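Low density lipoprotein receptor adapter protein 1 (Rattus norvegicus, PDB 3SO6) serves as a clathrin-associated sorting adaptor whose phosphotyrosine-binding (PTB) domain grips the NPXY motif of the LDL receptor tail for efficient endocytosis in polarized cells. Local coordinates at residues Ser7-Pro19 with Ser98-Val111. Sequence-based numbering, arbitrary orientation. Where two conformers were deposited one is given.
Sequences SLKYLGMTLVERP and SLECHAFLCTKRKV
Leu-8 meets Phe-104 at the apolar centre, its CD1 lying 3.7 Å from Phe-104 CB while the other branch, CD2, reaches Cys-106 SG. One face of the Phe-104 ring receives Tyr-10 CD1, 3.5 Å from Phe-104 CE2, with the ring planes turned 44° apart. Leu-11 lies on the other side of the sheet, its CG against Leu-105 CB. Here a classic beta bulge sets both Leu-11 and Gly-12 opposite Ala-103, whose O and N bond Leu-11 N and Gly-12 O. Further out, Met-13 CB covers a face of the His-102 imidazole, 3.9 Å from its centroid, a CH-pi contact. Tyr-10, with CG anti to the backbone N (chi1 -177°), brings OH to the ring edge, 2.8 Å from His-102 ND1. His-102 NE2 donates in its ring plane to Glu-100 OE1 (2.8 Å), so both ring nitrogens are bonded and its rotation is fixed. A leucine in place of His-102 would probably leave Tyr-10 OH and Glu-100 without these partners. At the far end a water bridges Val-16 O and Leu-99 N, and Leu-99 and Pro-19 each pack on an aromatic side chain of the bound peptide. Such antiparallel pairing of first and last strands is characteristic of the PTB domain's PH-like fold.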
loop_
_atom_site.group_PDB
_atom_site.type_symbol
_atom_site.label_atom_id
_atom_site.label_comp_id
_atom_site.label_asym_id
_atom_site.label_seq_id
_atom_site.Cartn_x
_atom_site.Cartn_y
_atom_site.Cartn_z
ATOM N N SER A 7 -7.618 8.451 -5.728
ATOM C CA SER A 7 -8.865 7.728 -6.030
ATOM C C SER A 7 -8.494 6.646 -7.049
ATOM O O SER A 7 -8.295 6.973 -8.210
ATOM C CB SER A 7 -9.904 8.698 -6.686
ATOM O OG SER A 7 -10.135 9.837 -5.897
ATOM N N LEU A 8 -8.377 5.397 -6.607
ATOM C CA LEU A 8 -7.812 4.305 -7.379
ATOM C C LEU A 8 -8.875 3.162 -7.517
ATOM O O LEU A 8 -10.033 3.292 -7.086
ATOM C CB LEU A 8 -6.571 3.755 -6.629
ATOM C CG LEU A 8 -5.492 4.808 -6.263
ATOM C CD1 LEU A 8 -4.341 4.054 -5.674
ATOM C CD2 LEU A 8 -5.023 5.594 -7.421
ATOM N N LYS A 9 -8.493 2.104 -8.214
ATOM C CA LYS A 9 -9.323 0.913 -8.318
ATOM C C LYS A 9 -8.593 -0.216 -7.613
ATOM O O LYS A 9 -7.379 -0.344 -7.755
ATOM C CB LYS A 9 -9.563 0.564 -9.769
ATOM C CG LYS A 9 -10.502 1.539 -10.421
ATOM C CD LYS A 9 -10.635 1.235 -11.905
ATOM C CE LYS A 9 -11.279 2.366 -12.752
ATOM N NZ LYS A 9 -11.633 1.895 -14.117
ATOM N N TYR A 10 -9.295 -1.014 -6.777
ATOM C CA TYR A 10 -8.674 -2.092 -6.008
ATOM C C TYR A 10 -8.608 -3.357 -6.841
ATOM O O TYR A 10 -9.616 -3.868 -7.296
ATOM C CB TYR A 10 -9.530 -2.365 -4.780
ATOM C CG TYR A 10 -8.897 -3.435 -3.881
ATOM C CD1 TYR A 10 -7.498 -3.399 -3.501
ATOM C CD2 TYR A 10 -9.666 -4.490 -3.387
ATOM C CE1 TYR A 10 -6.975 -4.320 -2.630
ATOM C CE2 TYR A 10 -9.092 -5.437 -2.508
ATOM C CZ TYR A 10 -7.776 -5.363 -2.108
ATOM O OH TYR A 10 -7.226 -6.253 -1.225
ATOM N N LEU A 11 -7.388 -3.832 -7.097
ATOM C CA LEU A 11 -7.246 -5.092 -7.839
ATOM C C LEU A 11 -7.452 -6.332 -6.975
ATOM O O LEU A 11 -8.034 -7.326 -7.460
ATOM C CB LEU A 11 -5.847 -5.115 -8.468
ATOM C CG LEU A 11 -5.611 -4.147 -9.685
ATOM C CD1 LEU A 11 -4.106 -3.861 -9.923
ATOM C CD2 LEU A 11 -6.195 -4.762 -10.980
ATOM N N GLY A 12 -7.028 -6.284 -5.737
ATOM C CA GLY A 12 -7.129 -7.429 -4.866
ATOM C C GLY A 12 -5.846 -7.633 -4.058
ATOM O O GLY A 12 -4.958 -6.759 -4.015
ATOM N N MET A 13 -5.804 -8.787 -3.416
ATOM C CA MET A 13 -4.695 -9.121 -2.515
ATOM C C MET A 13 -4.253 -10.544 -2.726
ATOM O O MET A 13 -5.011 -11.400 -3.201
ATOM C CB MET A 13 -5.099 -8.880 -1.052
ATOM C CG MET A 13 -6.261 -9.688 -0.535
ATOM S SD MET A 13 -5.887 -10.022 1.306
ATOM C CE MET A 13 -4.363 -10.985 0.682
ATOM N N THR A 14 -3.025 -10.770 -2.334
ATOM C CA THR A 14 -2.479 -12.126 -2.235
ATOM C C THR A 14 -1.525 -12.195 -1.073
ATOM O O THR A 14 -0.901 -11.181 -0.719
ATOM C CB THR A 14 -1.784 -12.471 -3.588
ATOM O OG1 THR A 14 -1.487 -13.870 -3.601
ATOM C CG2 THR A 14 -0.526 -11.648 -3.790
ATOM N N LEU A 15 -1.343 -13.344 -0.459
ATOM C CA LEU A 15 -0.344 -13.517 0.642
ATOM C C LEU A 15 1.067 -13.543 0.058
ATOM O O LEU A 15 1.303 -13.984 -1.097
ATOM C CB LEU A 15 -0.617 -14.814 1.459
ATOM C CG LEU A 15 -1.906 -14.664 2.322
ATOM C CD1 LEU A 15 -2.118 -15.817 3.295
ATOM C CD2 LEU A 15 -2.023 -13.421 3.144
ATOM N N VAL A 16 2.031 -13.057 0.819
ATOM C CA VAL A 16 3.437 -13.167 0.457
ATOM C C VAL A 16 4.168 -13.808 1.632
ATOM O O VAL A 16 3.712 -13.718 2.787
ATOM C CB VAL A 16 4.057 -11.785 0.105
ATOM C CG1 VAL A 16 3.415 -11.255 -1.217
ATOM C CG2 VAL A 16 3.907 -10.767 1.240
ATOM N N GLU A 17 5.331 -14.371 1.359
ATOM C CA GLU A 17 5.960 -15.111 2.461
ATOM C C GLU A 17 7.026 -14.341 3.238
ATOM O O GLU A 17 7.414 -14.813 4.337
ATOM C CB GLU A 17 6.464 -16.497 1.998
ATOM C CG GLU A 17 5.311 -17.447 1.505
ATOM C CD GLU A 17 4.177 -17.648 2.546
ATOM O OE1 GLU A 17 4.452 -18.170 3.647
ATOM O OE2 GLU A 17 2.999 -17.289 2.244
ATOM N N ARG A 18 7.402 -13.152 2.757
ATOM C CA ARG A 18 8.387 -12.314 3.426
ATOM C C ARG A 18 7.908 -10.884 3.284
ATOM O O ARG A 18 7.091 -10.627 2.359
ATOM C CB ARG A 18 9.818 -12.504 2.862
ATOM C CG ARG A 18 10.288 -13.909 2.961
ATOM C CD ARG A 18 11.671 -14.149 2.371
ATOM N NE ARG A 18 11.782 -13.700 1.006
ATOM C CZ ARG A 18 11.363 -14.370 -0.052
ATOM N NH1 ARG A 18 10.845 -15.609 0.076
ATOM N NH2 ARG A 18 11.572 -13.860 -1.280
ATOM N N PRO A 19 8.384 -9.968 4.167
ATOM C CA PRO A 19 7.775 -8.613 4.119
ATOM C C PRO A 19 8.331 -7.639 3.050
ATOM O O PRO A 19 7.693 -6.619 2.738
ATOM C CB PRO A 19 8.064 -8.088 5.519
ATOM C CG PRO A 19 9.309 -8.906 5.994
ATOM C CD PRO A 19 9.117 -10.242 5.420
ATOM N N SER A 98 0.247 -13.079 9.294
ATOM C CA SER A 98 0.359 -13.242 7.838
ATOM C C SER A 98 0.611 -11.887 7.159
ATOM O O SER A 98 0.303 -10.822 7.707
ATOM C CB SER A 98 -0.862 -13.862 7.207
ATOM O OG SER A 98 -1.951 -12.976 7.336
ATOM N N LEU A 99 1.201 -11.978 5.990
ATOM C CA LEU A 99 1.676 -10.811 5.228
ATOM C C LEU A 99 0.867 -10.755 3.958
ATOM O O LEU A 99 0.780 -11.760 3.235
ATOM C CB LEU A 99 3.124 -10.934 4.889
ATOM C CG LEU A 99 4.064 -11.213 6.087
ATOM C CD1 LEU A 99 5.521 -11.407 5.622
ATOM C CD2 LEU A 99 3.885 -10.199 7.270
ATOM N N GLU A 100 0.263 -9.592 3.692
ATOM C CA GLU A 100 -0.623 -9.460 2.552
ATOM C C GLU A 100 -0.108 -8.368 1.582
ATOM O O GLU A 100 0.214 -7.245 2.033
ATOM C CB GLU A 100 -2.035 -8.987 2.966
ATOM C CG GLU A 100 -2.661 -9.904 4.112
ATOM C CD GLU A 100 -3.960 -9.313 4.659
ATOM O OE1 GLU A 100 -4.175 -8.051 4.602
ATOM O OE2 GLU A 100 -4.751 -10.070 5.251
ATOM N N CYS A 101 -0.136 -8.643 0.268
ATOM C CA CYS A 101 0.135 -7.631 -0.718
ATOM C C CYS A 101 -1.212 -7.184 -1.270
ATOM O O CYS A 101 -1.990 -8.031 -1.767
ATOM C CB CYS A 101 1.049 -8.211 -1.831
ATOM S SG CYS A 101 1.412 -7.002 -3.096
ATOM N N HIS A 102 -1.433 -5.868 -1.201
ATOM C CA HIS A 102 -2.642 -5.267 -1.729
ATOM C C HIS A 102 -2.306 -4.345 -2.918
ATOM O O HIS A 102 -1.387 -3.514 -2.821
ATOM C CB HIS A 102 -3.367 -4.407 -0.680
ATOM C CG HIS A 102 -3.900 -5.204 0.476
ATOM N ND1 HIS A 102 -5.220 -5.580 0.585
ATOM C CD2 HIS A 102 -3.266 -5.729 1.559
ATOM C CE1 HIS A 102 -5.394 -6.249 1.714
ATOM N NE2 HIS A 102 -4.220 -6.396 2.310
ATOM N N ALA A 103 -2.969 -4.566 -4.080
ATOM C CA ALA A 103 -2.623 -3.884 -5.302
ATOM C C ALA A 103 -3.761 -3.028 -5.832
ATOM O O ALA A 103 -4.937 -3.417 -5.719
ATOM C CB ALA A 103 -2.149 -4.873 -6.361
ATOM N N PHE A 104 -3.382 -1.863 -6.391
ATOM C CA PHE A 104 -4.328 -0.893 -6.861
ATOM C C PHE A 104 -3.948 -0.464 -8.259
ATOM O O PHE A 104 -2.765 -0.215 -8.581
ATOM C CB PHE A 104 -4.298 0.357 -5.937
ATOM C CG PHE A 104 -4.578 0.000 -4.499
ATOM C CD1 PHE A 104 -3.583 -0.534 -3.684
ATOM C CD2 PHE A 104 -5.916 0.142 -3.974
ATOM C CE1 PHE A 104 -3.911 -0.918 -2.356
ATOM C CE2 PHE A 104 -6.203 -0.243 -2.659
ATOM C CZ PHE A 104 -5.189 -0.794 -1.889
ATOM N N LEU A 105 -4.956 -0.337 -9.117
ATOM C CA LEU A 105 -4.751 0.076 -10.493
ATOM C C LEU A 105 -4.977 1.610 -10.576
ATOM O O LEU A 105 -6.008 2.140 -10.078
ATOM C CB LEU A 105 -5.783 -0.594 -11.377
ATOM C CG LEU A 105 -5.642 -0.233 -12.852
ATOM C CD1 LEU A 105 -4.405 -0.840 -13.525
ATOM C CD2 LEU A 105 -6.845 -0.845 -13.618
ATOM N N CYS A 106 -3.975 2.286 -11.145
ATOM C CA CYS A 106 -4.005 3.730 -11.342
ATOM C C CYS A 106 -4.338 3.949 -12.814
ATOM O O CYS A 106 -4.176 3.079 -13.674
ATOM C CB CYS A 106 -2.651 4.341 -10.980
ATOM S SG CYS A 106 -2.131 3.891 -9.284
ATOM N N THR A 107 -4.692 5.171 -13.148
ATOM C CA THR A 107 -4.893 5.513 -14.578
ATOM C C THR A 107 -3.653 5.506 -15.412
ATOM O O THR A 107 -3.718 5.219 -16.660
ATOM C CB THR A 107 -5.624 6.887 -14.729
ATOM O OG1 THR A 107 -4.906 7.835 -13.921
ATOM C CG2 THR A 107 -6.990 6.772 -14.117
ATOM N N LYS A 108 -2.536 5.855 -14.813
ATOM C CA LYS A 108 -1.291 6.104 -15.541
ATOM C C LYS A 108 -0.096 5.696 -14.666
ATOM O O LYS A 108 -0.211 5.716 -13.438
ATOM C CB LYS A 108 -1.145 7.624 -15.816
ATOM C CG LYS A 108 -2.202 8.187 -16.875
ATOM C CD LYS A 108 -1.843 9.621 -17.227
ATOM C CE LYS A 108 -3.073 10.485 -17.677
ATOM N NZ LYS A 108 -2.605 11.764 -18.320
ATOM N N ARG A 109 1.012 5.330 -15.327
ATOM C CA ARG A 109 2.231 5.020 -14.658
ATOM C C ARG A 109 2.612 6.183 -13.729
ATOM O O ARG A 109 3.107 5.963 -12.625
ATOM C CB ARG A 109 3.295 4.759 -15.700
ATOM C CG ARG A 109 4.685 4.679 -15.169
ATOM C CD ARG A 109 5.586 4.617 -16.362
ATOM N NE ARG A 109 6.887 4.099 -16.000
ATOM C CZ ARG A 109 7.995 4.455 -16.630
ATOM N NH1 ARG A 109 7.887 5.313 -17.623
ATOM N N LYS A 110 2.430 7.441 -14.161
ATOM C CA LYS A 110 2.791 8.570 -13.356
ATOM C C LYS A 110 2.038 8.623 -12.034
ATOM O O LYS A 110 2.578 9.106 -11.006
ATOM C CB LYS A 110 2.791 9.903 -14.152
ATOM C CG LYS A 110 1.372 10.469 -14.412
ATOM C CD LYS A 110 1.295 11.999 -14.840
ATOM C CE LYS A 110 -0.037 12.373 -15.527
ATOM N NZ LYS A 110 -1.203 11.405 -15.229
ATOM N N VAL A 111 0.770 8.203 -12.030
ATOM C CA VAL A 111 0.043 8.165 -10.803
ATOM C C VAL A 111 0.581 7.047 -9.894
ATOM O O VAL A 111 0.729 7.301 -8.716
ATOM C CB VAL A 111 -1.420 7.970 -11.101
ATOM C CG1 VAL A 111 -2.244 7.875 -9.826
ATOM C CG2 VAL A 111 -2.019 9.142 -12.016
HETATM O O HOH W 1 2.186 -14.489 5.059
#